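Local coordinates for protein LST4 (Kluyveromyces lactis, PDB 4ZY8) that is probably required for trafficking proteins from the Golgi to the plasma membrane and is probably involved in extracellular amino acid uptake, this part being its longin domain, at residues I71-I85 and I96-L110. Residues are numbered along the deposited sequence; the frame is centred on the assembly and turned at random.
Sequences IKVVKSANIVLFTRI and IAISCCVTDDVLPVL
Strands 79-85 and 96-103 form an antiparallel beta hairpin within the longin sheet, and F82 sits in the packing on the face that carries V80, C100 and V102. Its CG sits between the backbone N and the carbonyl carbon (chi1 60°), which lays the ring over its cross-strand partner C100. CB of C100 lies 3.5 Å above the ring plane toward the rim, near CZ of F82, and SG of C100 adds an oblique sulfur-aromatic contact. Against the opposite face comes CD1 of L110, from helix 107-112, 4.1 Å from the ring centroid, while V102 CG2 meets the edge. L110 CD2 also reaches V80 CG1 at 4.0 Å. The chain thus leaves strand 96-103 and folds back over its own hairpin; F159 of helix 150-166 packs on F82 and C100 too. On the other face the buried hydroxyls of T83 and S99 bond each other, OG1 to OG 2.9 Å, with I54 of helix 47-55 touching S99. Paired backbone bonds join V80 to V102, F82 to C100 and R84 to I98; I98 N to R84 O has an N-H...O angle of 173°. Beyond the last pair, I79 with T103, D104 N bonds N78 O at 2.9 Å from above the carbonyl plane. A five-stranded antiparallel sheet, order 2-1-5-4-3, between helix 47-55 and helices 114-134 and 150-166 marks the longin fold, here in a DENN-family protein.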
# COMPACT_ATOMS: atom_id res chain seq x y z
N ILE A 71 -0.26 8.24 -6.70
CA ILE A 71 -0.87 9.12 -5.72
C ILE A 71 -2.18 9.68 -6.29
O ILE A 71 -2.18 10.28 -7.36
CB ILE A 71 0.05 10.27 -5.33
CG1 ILE A 71 1.42 9.74 -4.89
CG2 ILE A 71 -0.59 11.09 -4.22
CD1 ILE A 71 2.34 10.84 -4.38
N LYS A 72 -3.27 9.46 -5.57
CA LYS A 72 -4.60 9.92 -5.99
C LYS A 72 -5.29 10.72 -4.90
O LYS A 72 -5.11 10.46 -3.71
CB LYS A 72 -5.47 8.73 -6.40
N VAL A 73 -6.12 11.69 -5.28
CA VAL A 73 -6.86 12.47 -4.29
C VAL A 73 -8.33 12.05 -4.23
O VAL A 73 -9.06 12.19 -5.21
CB VAL A 73 -6.78 13.98 -4.59
CG1 VAL A 73 -7.65 14.76 -3.62
CG2 VAL A 73 -5.34 14.45 -4.53
N VAL A 74 -8.77 11.53 -3.08
CA VAL A 74 -10.15 11.13 -2.95
C VAL A 74 -10.87 12.39 -2.47
O VAL A 74 -10.85 12.70 -1.28
CB VAL A 74 -10.34 9.96 -1.95
CG1 VAL A 74 -11.79 9.51 -1.95
CG2 VAL A 74 -9.43 8.80 -2.33
N LYS A 75 -11.50 13.11 -3.39
CA LYS A 75 -12.07 14.44 -3.08
C LYS A 75 -13.22 14.28 -2.10
O LYS A 75 -13.45 15.12 -1.23
CB LYS A 75 -12.54 15.16 -4.34
N SER A 76 -13.93 13.16 -2.25
CA SER A 76 -15.10 12.86 -1.44
C SER A 76 -14.80 12.68 0.04
O SER A 76 -15.74 12.56 0.83
CB SER A 76 -15.78 11.59 -1.98
OG SER A 76 -15.05 10.43 -1.65
N ALA A 77 -13.52 12.62 0.41
CA ALA A 77 -13.13 12.34 1.80
C ALA A 77 -11.93 13.16 2.32
O ALA A 77 -11.40 12.86 3.40
CB ALA A 77 -12.84 10.86 1.97
N ASN A 78 -11.50 14.18 1.57
CA ASN A 78 -10.36 15.01 1.97
C ASN A 78 -9.11 14.17 2.25
O ASN A 78 -8.33 14.45 3.18
CB ASN A 78 -10.71 15.84 3.21
CG ASN A 78 -11.86 16.79 2.96
OD1 ASN A 78 -11.92 17.45 1.92
ND2 ASN A 78 -12.80 16.84 3.90
N ILE A 79 -8.93 13.14 1.44
CA ILE A 79 -7.89 12.16 1.67
C ILE A 79 -6.99 11.99 0.45
O ILE A 79 -7.44 12.10 -0.68
CB ILE A 79 -8.55 10.81 2.09
CG1 ILE A 79 -8.78 10.79 3.60
CG2 ILE A 79 -7.73 9.63 1.64
CD1 ILE A 79 -9.51 9.58 4.11
N VAL A 80 -5.71 11.75 0.69
CA VAL A 80 -4.80 11.36 -0.37
C VAL A 80 -4.44 9.89 -0.18
O VAL A 80 -4.21 9.45 0.94
CB VAL A 80 -3.53 12.26 -0.37
CG1 VAL A 80 -2.31 11.47 -0.71
CG2 VAL A 80 -3.73 13.42 -1.33
N LEU A 81 -4.46 9.13 -1.27
CA LEU A 81 -4.15 7.71 -1.24
C LEU A 81 -2.86 7.44 -2.01
O LEU A 81 -2.80 7.75 -3.21
CB LEU A 81 -5.32 6.89 -1.82
CG LEU A 81 -5.20 5.36 -1.94
CD1 LEU A 81 -5.25 4.71 -0.57
CD2 LEU A 81 -6.31 4.79 -2.82
N PHE A 82 -1.83 6.92 -1.36
CA PHE A 82 -0.64 6.53 -2.11
C PHE A 82 -0.42 5.02 -2.07
O PHE A 82 -0.52 4.39 -1.02
CB PHE A 82 0.61 7.31 -1.67
CG PHE A 82 1.01 7.15 -0.21
CD1 PHE A 82 2.04 6.29 0.15
CD2 PHE A 82 0.43 7.92 0.78
CE1 PHE A 82 2.45 6.16 1.48
CE2 PHE A 82 0.83 7.81 2.12
CZ PHE A 82 1.85 6.93 2.47
N THR A 83 -0.15 4.47 -3.24
CA THR A 83 -0.13 3.03 -3.45
C THR A 83 1.14 2.54 -4.14
O THR A 83 1.49 3.03 -5.20
CB THR A 83 -1.34 2.58 -4.33
OG1 THR A 83 -2.56 2.86 -3.64
CG2 THR A 83 -1.27 1.08 -4.64
N ARG A 84 1.78 1.55 -3.54
CA ARG A 84 2.83 0.79 -4.21
C ARG A 84 2.21 -0.50 -4.72
O ARG A 84 1.69 -1.30 -3.94
CB ARG A 84 3.98 0.48 -3.25
CG ARG A 84 4.93 -0.66 -3.67
CD ARG A 84 5.78 -0.33 -4.90
NE ARG A 84 6.53 0.94 -4.75
CZ ARG A 84 7.79 1.06 -4.35
NH1 ARG A 84 8.52 -0.01 -4.02
NH2 ARG A 84 8.33 2.27 -4.28
N ILE A 85 2.28 -0.74 -6.03
CA ILE A 85 1.69 -1.96 -6.55
C ILE A 85 2.80 -2.71 -7.31
O ILE A 85 3.60 -2.09 -7.98
CB ILE A 85 0.44 -1.64 -7.41
CG1 ILE A 85 -0.35 -2.89 -7.77
CG2 ILE A 85 0.77 -0.79 -8.63
CD1 ILE A 85 -1.76 -2.56 -8.20
N ILE A 96 0.10 -7.22 -6.10
CA ILE A 96 -0.03 -6.95 -4.68
C ILE A 96 0.05 -5.45 -4.49
O ILE A 96 0.88 -4.78 -5.13
CB ILE A 96 1.06 -7.63 -3.84
CG1 ILE A 96 0.94 -9.15 -3.91
CG2 ILE A 96 0.99 -7.17 -2.40
CD1 ILE A 96 2.02 -9.86 -3.12
N ALA A 97 -0.78 -4.90 -3.61
CA ALA A 97 -0.75 -3.48 -3.36
C ALA A 97 -0.54 -3.16 -1.88
O ALA A 97 -1.09 -3.81 -0.97
CB ALA A 97 -2.03 -2.82 -3.85
N ILE A 98 0.30 -2.15 -1.65
CA ILE A 98 0.46 -1.55 -0.34
C ILE A 98 -0.04 -0.13 -0.46
O ILE A 98 0.58 0.70 -1.13
CB ILE A 98 1.93 -1.57 0.12
CG1 ILE A 98 2.47 -3.00 0.07
CG2 ILE A 98 2.06 -0.95 1.52
CD1 ILE A 98 3.90 -3.12 0.36
N SER A 99 -1.20 0.16 0.15
CA SER A 99 -1.85 1.46 -0.03
C SER A 99 -2.06 2.19 1.29
O SER A 99 -2.42 1.58 2.30
CB SER A 99 -3.22 1.31 -0.72
OG SER A 99 -3.14 0.61 -1.95
N CYS A 100 -1.95 3.50 1.26
CA CYS A 100 -2.09 4.26 2.48
C CYS A 100 -2.94 5.51 2.27
O CYS A 100 -2.72 6.26 1.32
CB CYS A 100 -0.71 4.64 3.02
SG CYS A 100 -0.74 5.43 4.66
N CYS A 101 -3.92 5.72 3.15
CA CYS A 101 -4.72 6.94 3.15
C CYS A 101 -4.21 7.91 4.21
O CYS A 101 -4.00 7.52 5.35
CB CYS A 101 -6.20 6.65 3.44
SG CYS A 101 -6.94 5.33 2.47
N VAL A 102 -4.04 9.16 3.83
CA VAL A 102 -3.76 10.24 4.75
C VAL A 102 -4.57 11.47 4.36
O VAL A 102 -5.10 11.55 3.29
CB VAL A 102 -2.26 10.60 4.78
CG1 VAL A 102 -1.44 9.52 5.42
CG2 VAL A 102 -1.74 10.89 3.39
N THR A 103 -4.62 12.44 5.25
CA THR A 103 -5.28 13.72 4.99
C THR A 103 -4.65 14.43 3.79
O THR A 103 -3.43 14.42 3.64
CB THR A 103 -5.16 14.64 6.21
OG1 THR A 103 -5.60 13.94 7.38
CG2 THR A 103 -5.98 15.89 6.01
N ASP A 104 -5.47 15.02 2.95
CA ASP A 104 -4.97 15.60 1.75
C ASP A 104 -4.00 16.75 1.97
O ASP A 104 -3.28 17.11 1.08
CB ASP A 104 -6.09 15.97 0.79
CG ASP A 104 -7.01 17.02 1.34
OD1 ASP A 104 -6.71 17.62 2.37
OD2 ASP A 104 -8.03 17.25 0.74
N ASP A 105 -3.92 17.27 3.17
CA ASP A 105 -2.98 18.34 3.42
C ASP A 105 -1.59 17.89 3.79
O ASP A 105 -0.74 18.69 4.06
CB ASP A 105 -3.52 19.35 4.41
CG ASP A 105 -3.88 18.76 5.70
OD1 ASP A 105 -3.47 17.64 5.98
OD2 ASP A 105 -4.58 19.43 6.46
N VAL A 106 -1.39 16.59 3.79
CA VAL A 106 -0.08 15.97 3.88
C VAL A 106 0.63 15.92 2.51
O VAL A 106 1.85 15.70 2.43
CB VAL A 106 -0.22 14.54 4.50
CG1 VAL A 106 1.11 13.80 4.57
CG2 VAL A 106 -0.83 14.61 5.89
N LEU A 107 -0.13 16.14 1.44
CA LEU A 107 0.41 15.99 0.08
C LEU A 107 1.70 16.79 -0.16
O LEU A 107 2.62 16.27 -0.79
CB LEU A 107 -0.65 16.35 -0.99
CG LEU A 107 -0.20 16.07 -2.45
CD1 LEU A 107 0.14 14.59 -2.72
CD2 LEU A 107 -1.21 16.58 -3.50
N PRO A 108 1.80 18.05 0.33
CA PRO A 108 3.09 18.73 0.13
C PRO A 108 4.30 18.02 0.77
O PRO A 108 5.37 17.95 0.18
CB PRO A 108 2.87 20.09 0.81
CG PRO A 108 1.41 20.29 0.84
CD PRO A 108 0.80 18.93 0.96
N VAL A 109 4.13 17.51 1.98
CA VAL A 109 5.22 16.82 2.67
C VAL A 109 5.49 15.45 2.04
O VAL A 109 6.64 15.04 1.84
CB VAL A 109 4.89 16.64 4.17
CG1 VAL A 109 6.03 15.93 4.87
CG2 VAL A 109 4.66 18.01 4.81
N LEU A 110 4.41 14.75 1.71
CA LEU A 110 4.50 13.48 1.04
C LEU A 110 5.32 13.62 -0.24
O LEU A 110 6.16 12.78 -0.53
CB LEU A 110 3.11 12.92 0.75
CG LEU A 110 3.08 11.59 0.02
CD1 LEU A 110 3.72 10.49 0.87
CD2 LEU A 110 1.66 11.20 -0.39